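PDB 1I4U: crustacyanin, which binds the carotenoid astaxanthin, the pigment that gives the lobster carapace its blue colour, in dimers and in larger complexes of 16 subunits. Local coordinates for residues A[117-122]-A[155-160]; A[129-134]-A[161-166]. One frame throughout, in Å; residues are numbered along the deposited sequence.

In the fold
Both contacts lie on the outer side of the lipocalin barrel, their centres about 7 Å apart. They start from neighbouring antiparallel strands of one sheet, 115-123 for contact 1 and 128-137 for contact 2. Their partners are the end of helix 144-156 and the chain that follows it: residues 155-160 close the helix for contact 1, and residues 161-166 carry on into strand 164-166 for contact 2. Along the chain the segments alternate, so the two contacts cross. Tyr119 OH and Asp131 OD2, 2.7 Å apart in a probable hydrogen bond, tie one to the other. Together they pack the chain leaving the helix against the outside of the barrel.

Contact 1 (A[117-122]-A[155-160]); sequences CLYSCI and KNINVD
Ile157 puts a single methyl group squarely over the middle of the Tyr119 ring. Its CD1 stands 3.6 Å from the ring centroid and only 5° off the normal, a CH-pi contact so well centred that CD1 is almost equally far from all the ring carbons around it, 3.8 Å from CE2 for example. The two side chains come at each other from opposite directions. In Ile157, CG1 lies in the slot flanked by backbone N and C (chi1 60°), carrying CD1 over the ring. Val159 adds a second methyl from further along the loop: its CG2 lies 3.7 Å from Tyr119 CE1, sliding past the ring at an oblique angle. With CG swung opposite the backbone N (chi1 -176°), the tyrosine stands out from its strand toward both methyls. No hydrogen bond joins the two segments; the phenol OH goes instead to Asp131 on the next strand. Replacing Tyr119 by an alanine would probably open a gap beneath the Ile157 and Val159 methyls and leave the Asp131 carboxylate without its hydroxyl partner. Between the two methyl-bearing residues lies the turn that ends the helix. Asn158, at positive phi, is the C-prime residue of a Schellman motif, its N hydrogen-bonded to Lys155 O at 2.9 Å and Val159 N turned back to Phe154 O, and residues on either side of it, Ile157 and Val159, both face the barrel. The turn that follows helix 144-156 thus packs on strand 115-123, with Leu108 of the adjoining strand 102-110 and Val15 of a loop touching both Tyr119 and Ile157, and the Cys117-Cys150 disulfide bonding the same strand to the helix.

Contact 2 (A[129-134]-A[161-166]); sequences HSDFSF and TTRFVK
Asp131 meets Arg163 first along strand 128-137, through a salt bridge in which both terminal guanidinium nitrogens converge on one carboxylate oxygen. OD1 of Asp131 takes NH1 of Arg163 at 2.8 Å on its syn lone pair, while NH2 reaches that OD1 at 3.0 Å nearly along the C-O axis. The N-H angles, 149° and 137°, are bent because two N-H groups of one guanidinium close on a single oxygen, yet the carboxylate and guanidinium planes are only 14° apart. Asp131 OD2 is left to Tyr119, so both oxygens of this buried acid are engaged. NH2 also makes a weak bond to the Asp131 carbonyl O at 3.2 Å, and a water spans the same pair, donating to Asp131 O and weakly accepting from Arg163 NH2. A bend at chi3 brings the guanidinium to the acid.

Two residues on, Ser133 sets its CB 3.5 Å from Phe164 CZ, obliquely to the ring. At Phe134 the backbone takes over: its N lies near the plane of the Phe164 ring, 3.9 Å from CE1 at the edge. Phe154 of the preceding helix meets that ring too. The arrangement is that of a lipocalin barrel, where the chain leaving the long helix returns to the sheet as a short strand, here 164-166, pairing antiparallel with strand 33-41.

Contact 1 (A[117-122]-A[155-160])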
loop_
_atom_site.group_PDB
_atom_site.type_symbol
_atom_site.label_atom_id
_atom_site.label_comp_id
_atom_site.label_asym_id
_atom_site.label_seq_id
_atom_site.Cartn_x
_atom_site.Cartn_y
_atom_site.Cartn_z
ATOM N N CYS A 117 3.681 -14.276 -14.488
ATOM C CA CYS A 117 3.868 -14.659 -13.107
ATOM C C CYS A 117 4.200 -13.361 -12.346
ATOM O O CYS A 117 5.240 -12.765 -12.615
ATOM C CB CYS A 117 4.995 -15.670 -12.963
ATOM S SG CYS A 117 5.115 -16.947 -14.261
ATOM N N LEU A 118 3.302 -12.966 -11.444
ATOM C CA LEU A 118 3.412 -11.658 -10.768
ATOM C C LEU A 118 3.654 -11.810 -9.289
ATOM O O LEU A 118 3.156 -12.760 -8.656
ATOM C CB LEU A 118 2.127 -10.876 -10.975
ATOM C CG LEU A 118 1.622 -10.798 -12.433
ATOM C CD1 LEU A 118 0.315 -9.983 -12.442
ATOM C CD2 LEU A 118 2.697 -10.296 -13.348
ATOM N N TYR A 119 4.391 -10.862 -8.721
ATOM C CA TYR A 119 4.805 -10.956 -7.331
ATOM C C TYR A 119 4.835 -9.591 -6.652
ATOM O O TYR A 119 5.343 -8.621 -7.231
ATOM C CB TYR A 119 6.206 -11.572 -7.291
ATOM C CG TYR A 119 6.754 -11.822 -5.897
ATOM C CD1 TYR A 119 6.146 -12.745 -5.073
ATOM C CD2 TYR A 119 7.849 -11.139 -5.392
ATOM C CE1 TYR A 119 6.574 -13.025 -3.785
ATOM C CE2 TYR A 119 8.307 -11.411 -4.112
ATOM C CZ TYR A 119 7.671 -12.347 -3.316
ATOM O OH TYR A 119 8.159 -12.589 -2.048
ATOM N N SER A 120 4.346 -9.511 -5.427
ATOM C CA SER A 120 4.411 -8.335 -4.589
ATOM C C SER A 120 4.861 -8.758 -3.188
ATOM O O SER A 120 4.426 -9.812 -2.721
ATOM C CB SER A 120 3.039 -7.688 -4.473
ATOM O OG SER A 120 3.090 -6.468 -3.789
ATOM N N CYS A 121 5.690 -7.963 -2.543
ATOM C CA CYS A 121 6.138 -8.315 -1.183
ATOM C C CYS A 121 6.282 -7.043 -0.362
ATOM O O CYS A 121 6.646 -5.995 -0.903
ATOM C CB CYS A 121 7.466 -9.078 -1.241
ATOM S SG CYS A 121 7.975 -9.856 0.293
ATOM N N ILE A 122 5.966 -7.155 0.913
ATOM C CA ILE A 122 6.132 -6.076 1.882
ATOM C C ILE A 122 6.848 -6.594 3.098
ATOM O O ILE A 122 6.410 -7.625 3.629
ATOM C CB ILE A 122 4.779 -5.449 2.234
ATOM C CG1 ILE A 122 4.798 -4.279 3.203
ATOM C CG2 ILE A 122 3.787 -6.451 2.782
ATOM C CD1 ILE A 122 5.545 -3.044 2.718
ATOM N N LYS A 155 9.191 -20.890 -7.011
ATOM C CA LYS A 155 10.081 -21.721 -6.183
ATOM C C LYS A 155 11.465 -21.130 -6.134
ATOM O O LYS A 155 12.154 -21.174 -5.102
ATOM C CB LYS A 155 10.115 -23.134 -6.727
ATOM C CG LYS A 155 8.925 -24.011 -6.351
ATOM C CD LYS A 155 8.972 -25.262 -7.165
ATOM C CE LYS A 155 8.479 -26.573 -6.672
ATOM N NZ LYS A 155 7.489 -26.537 -5.583
ATOM N N ASN A 156 11.876 -20.545 -7.238
ATOM C CA ASN A 156 13.207 -19.951 -7.317
ATOM C C ASN A 156 13.396 -18.783 -6.353
ATOM O O ASN A 156 14.544 -18.450 -6.018
ATOM C CB ASN A 156 13.501 -19.498 -8.748
ATOM C CG ASN A 156 14.864 -18.925 -9.009
ATOM O OD1 ASN A 156 15.905 -19.593 -9.019
ATOM N ND2 ASN A 156 14.958 -17.637 -9.285
ATOM N N ILE A 157 12.310 -18.158 -5.903
ATOM C CA ILE A 157 12.401 -17.062 -4.933
ATOM C C ILE A 157 11.796 -17.473 -3.595
ATOM O O ILE A 157 11.390 -16.703 -2.738
ATOM C CB ILE A 157 11.799 -15.755 -5.488
ATOM C CG1 ILE A 157 10.322 -15.810 -5.885
ATOM C CG2 ILE A 157 12.634 -15.299 -6.672
ATOM C CD1 ILE A 157 9.618 -14.466 -5.853
ATOM N N ASN A 158 11.809 -18.802 -3.418
ATOM C CA ASN A 158 11.412 -19.338 -2.140
ATOM C C ASN A 158 10.002 -19.049 -1.673
ATOM O O ASN A 158 9.695 -18.945 -0.486
ATOM C CB ASN A 158 12.431 -18.817 -1.092
ATOM C CG ASN A 158 13.094 -20.092 -0.584
ATOM O OD1 ASN A 158 13.523 -20.859 -1.445
ATOM N ND2 ASN A 158 13.081 -20.223 0.734
ATOM N N VAL A 159 9.121 -18.976 -2.667
ATOM C CA VAL A 159 7.685 -18.939 -2.448
ATOM C C VAL A 159 7.088 -20.349 -2.449
ATOM O O VAL A 159 7.379 -21.052 -3.416
ATOM C CB VAL A 159 6.997 -18.016 -3.472
ATOM C CG1 VAL A 159 5.468 -18.150 -3.457
ATOM C CG2 VAL A 159 7.378 -16.566 -3.170
ATOM N N ASP A 160 6.306 -20.726 -1.422
ATOM C CA ASP A 160 5.643 -22.023 -1.271
ATOM C C ASP A 160 4.497 -22.081 -2.248
ATOM O O ASP A 160 3.387 -21.574 -2.003
ATOM C CB ASP A 160 5.134 -22.263 0.169
ATOM C CG ASP A 160 4.602 -23.673 0.354
ATOM O OD1 ASP A 160 4.418 -24.380 -0.666
ATOM O OD2 ASP A 160 4.358 -24.109 1.515
#

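Contact 2 (A[129-134]-A[161-166])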
loop_
_atom_site.group_PDB
_atom_site.type_symbol
_atom_site.label_atom_id
_atom_site.label_comp_id
_atom_site.label_asym_id
_atom_site.label_seq_id
_atom_site.Cartn_x
_atom_site.Cartn_y
_atom_site.Cartn_z
ATOM N N HIS A 129 7.453 -10.848 6.565
ATOM C CA HIS A 129 6.990 -10.180 5.351
ATOM C C HIS A 129 5.675 -10.788 4.924
ATOM O O HIS A 129 5.322 -11.862 5.397
ATOM C CB HIS A 129 8.009 -10.344 4.224
ATOM C CG HIS A 129 8.272 -11.749 3.785
ATOM N ND1 HIS A 129 9.080 -12.589 4.556
ATOM C CD2 HIS A 129 7.910 -12.505 2.709
ATOM C CE1 HIS A 129 9.157 -13.763 3.943
ATOM N NE2 HIS A 129 8.450 -13.753 2.801
ATOM N N SER A 130 4.992 -10.105 4.051
ATOM C CA SER A 130 3.847 -10.663 3.398
ATOM C C SER A 130 4.102 -10.584 1.902
ATOM O O SER A 130 4.510 -9.576 1.372
ATOM C CB SER A 130 2.533 -9.965 3.686
ATOM O OG SER A 130 1.965 -10.392 4.934
ATOM N N ASP A 131 3.827 -11.690 1.242
ATOM C CA ASP A 131 3.879 -11.636 -0.225
ATOM C C ASP A 131 2.610 -12.232 -0.824
ATOM O O ASP A 131 1.811 -12.913 -0.210
ATOM C CB ASP A 131 5.113 -12.287 -0.755
ATOM C CG ASP A 131 5.341 -13.731 -0.394
ATOM O OD1 ASP A 131 4.356 -14.392 -0.058
ATOM O OD2 ASP A 131 6.522 -14.092 -0.437
ATOM N N PHE A 132 2.440 -11.797 -2.057
ATOM C CA PHE A 132 1.212 -11.959 -2.818
ATOM C C PHE A 132 1.641 -12.306 -4.249
ATOM O O PHE A 132 2.329 -11.512 -4.876
ATOM C CB PHE A 132 0.309 -10.697 -2.788
ATOM C CG PHE A 132 -0.013 -10.350 -1.336
ATOM C CD1 PHE A 132 -0.931 -11.087 -0.631
ATOM C CD2 PHE A 132 0.657 -9.358 -0.679
ATOM C CE1 PHE A 132 -1.149 -10.824 0.724
ATOM C CE2 PHE A 132 0.456 -9.051 0.663
ATOM C CZ PHE A 132 -0.445 -9.833 1.366
ATOM N N SER A 133 1.248 -13.480 -4.719
ATOM C CA SER A 133 1.653 -13.993 -5.994
ATOM C C SER A 133 0.400 -14.305 -6.827
ATOM O O SER A 133 -0.665 -14.622 -6.306
ATOM C CB SER A 133 2.526 -15.228 -5.849
ATOM O OG SER A 133 3.694 -14.958 -5.107
ATOM N N PHE A 134 0.606 -14.204 -8.129
ATOM C CA PHE A 134 -0.467 -14.348 -9.117
ATOM C C PHE A 134 0.057 -15.043 -10.352
ATOM O O PHE A 134 1.159 -14.784 -10.763
ATOM C CB PHE A 134 -1.030 -13.006 -9.548
ATOM C CG PHE A 134 -1.377 -12.023 -8.445
ATOM C CD1 PHE A 134 -0.383 -11.285 -7.837
ATOM C CD2 PHE A 134 -2.687 -11.864 -8.011
ATOM C CE1 PHE A 134 -0.701 -10.408 -6.825
ATOM C CE2 PHE A 134 -2.995 -10.955 -7.006
ATOM C CZ PHE A 134 -1.992 -10.246 -6.409
ATOM N N THR A 161 4.750 -22.723 -3.383
ATOM C CA THR A 161 3.664 -22.745 -4.385
ATOM C C THR A 161 2.422 -23.534 -4.023
ATOM O O THR A 161 1.376 -23.427 -4.691
ATOM C CB THR A 161 4.205 -23.248 -5.728
ATOM O OG1 THR A 161 4.751 -24.548 -5.545
ATOM C CG2 THR A 161 5.297 -22.295 -6.160
ATOM N N THR A 162 2.484 -24.303 -2.939
ATOM C CA THR A 162 1.241 -24.895 -2.447
ATOM C C THR A 162 0.244 -23.853 -1.927
ATOM O O THR A 162 -0.933 -24.128 -1.658
ATOM C CB THR A 162 1.541 -25.927 -1.332
ATOM O OG1 THR A 162 2.003 -25.233 -0.149
ATOM C CG2 THR A 162 2.603 -26.922 -1.790
ATOM N N ARG A 163 0.655 -22.595 -1.791
ATOM C CA ARG A 163 -0.178 -21.488 -1.429
ATOM C C ARG A 163 -1.135 -21.034 -2.533
ATOM O O ARG A 163 -2.103 -20.342 -2.291
ATOM C CB ARG A 163 0.708 -20.319 -0.961
ATOM C CG ARG A 163 1.332 -20.570 0.421
ATOM C CD ARG A 163 2.419 -19.558 0.731
ATOM N NE ARG A 163 1.833 -18.193 0.786
ATOM C CZ ARG A 163 2.548 -17.084 0.691
ATOM N NH1 ARG A 163 3.860 -17.072 0.544
ATOM N NH2 ARG A 163 1.895 -15.942 0.725
ATOM N N PHE A 164 -0.895 -21.454 -3.776
ATOM C CA PHE A 164 -1.798 -20.994 -4.853
ATOM C C PHE A 164 -3.161 -21.659 -4.794
ATOM O O PHE A 164 -3.260 -22.853 -4.554
ATOM C CB PHE A 164 -1.204 -21.300 -6.231
ATOM C CG PHE A 164 -0.194 -20.263 -6.637
ATOM C CD1 PHE A 164 -0.615 -19.060 -7.172
ATOM C CD2 PHE A 164 1.151 -20.465 -6.445
ATOM C CE1 PHE A 164 0.281 -18.090 -7.536
ATOM C CE2 PHE A 164 2.077 -19.512 -6.827
ATOM C CZ PHE A 164 1.609 -18.306 -7.342
ATOM N N VAL A 165 -4.163 -20.836 -5.085
ATOM C CA VAL A 165 -5.564 -21.271 -5.197
ATOM C C VAL A 165 -6.071 -20.849 -6.561
ATOM O O VAL A 165 -5.886 -19.686 -6.975
ATOM C CB VAL A 165 -6.456 -20.691 -4.077
ATOM C CG1 VAL A 165 -7.871 -21.209 -4.256
ATOM C CG2 VAL A 165 -5.888 -21.041 -2.689
ATOM N N LYS A 166 -6.708 -21.736 -7.307
ATOM C CA LYS A 166 -7.247 -21.424 -8.636
ATOM C C LYS A 166 -8.456 -20.524 -8.509
ATOM O O LYS A 166 -9.255 -20.639 -7.584
ATOM C CB LYS A 166 -7.644 -22.724 -9.328
ATOM C CG LYS A 166 -7.889 -22.701 -10.787
ATOM C CD LYS A 166 -7.997 -24.097 -11.400
ATOM C CE LYS A 166 -6.566 -24.609 -11.500
ATOM N NZ LYS A 166 -6.555 -25.939 -12.195
HETATM O O HOH W 1 -0.463 -14.521 -0.332
#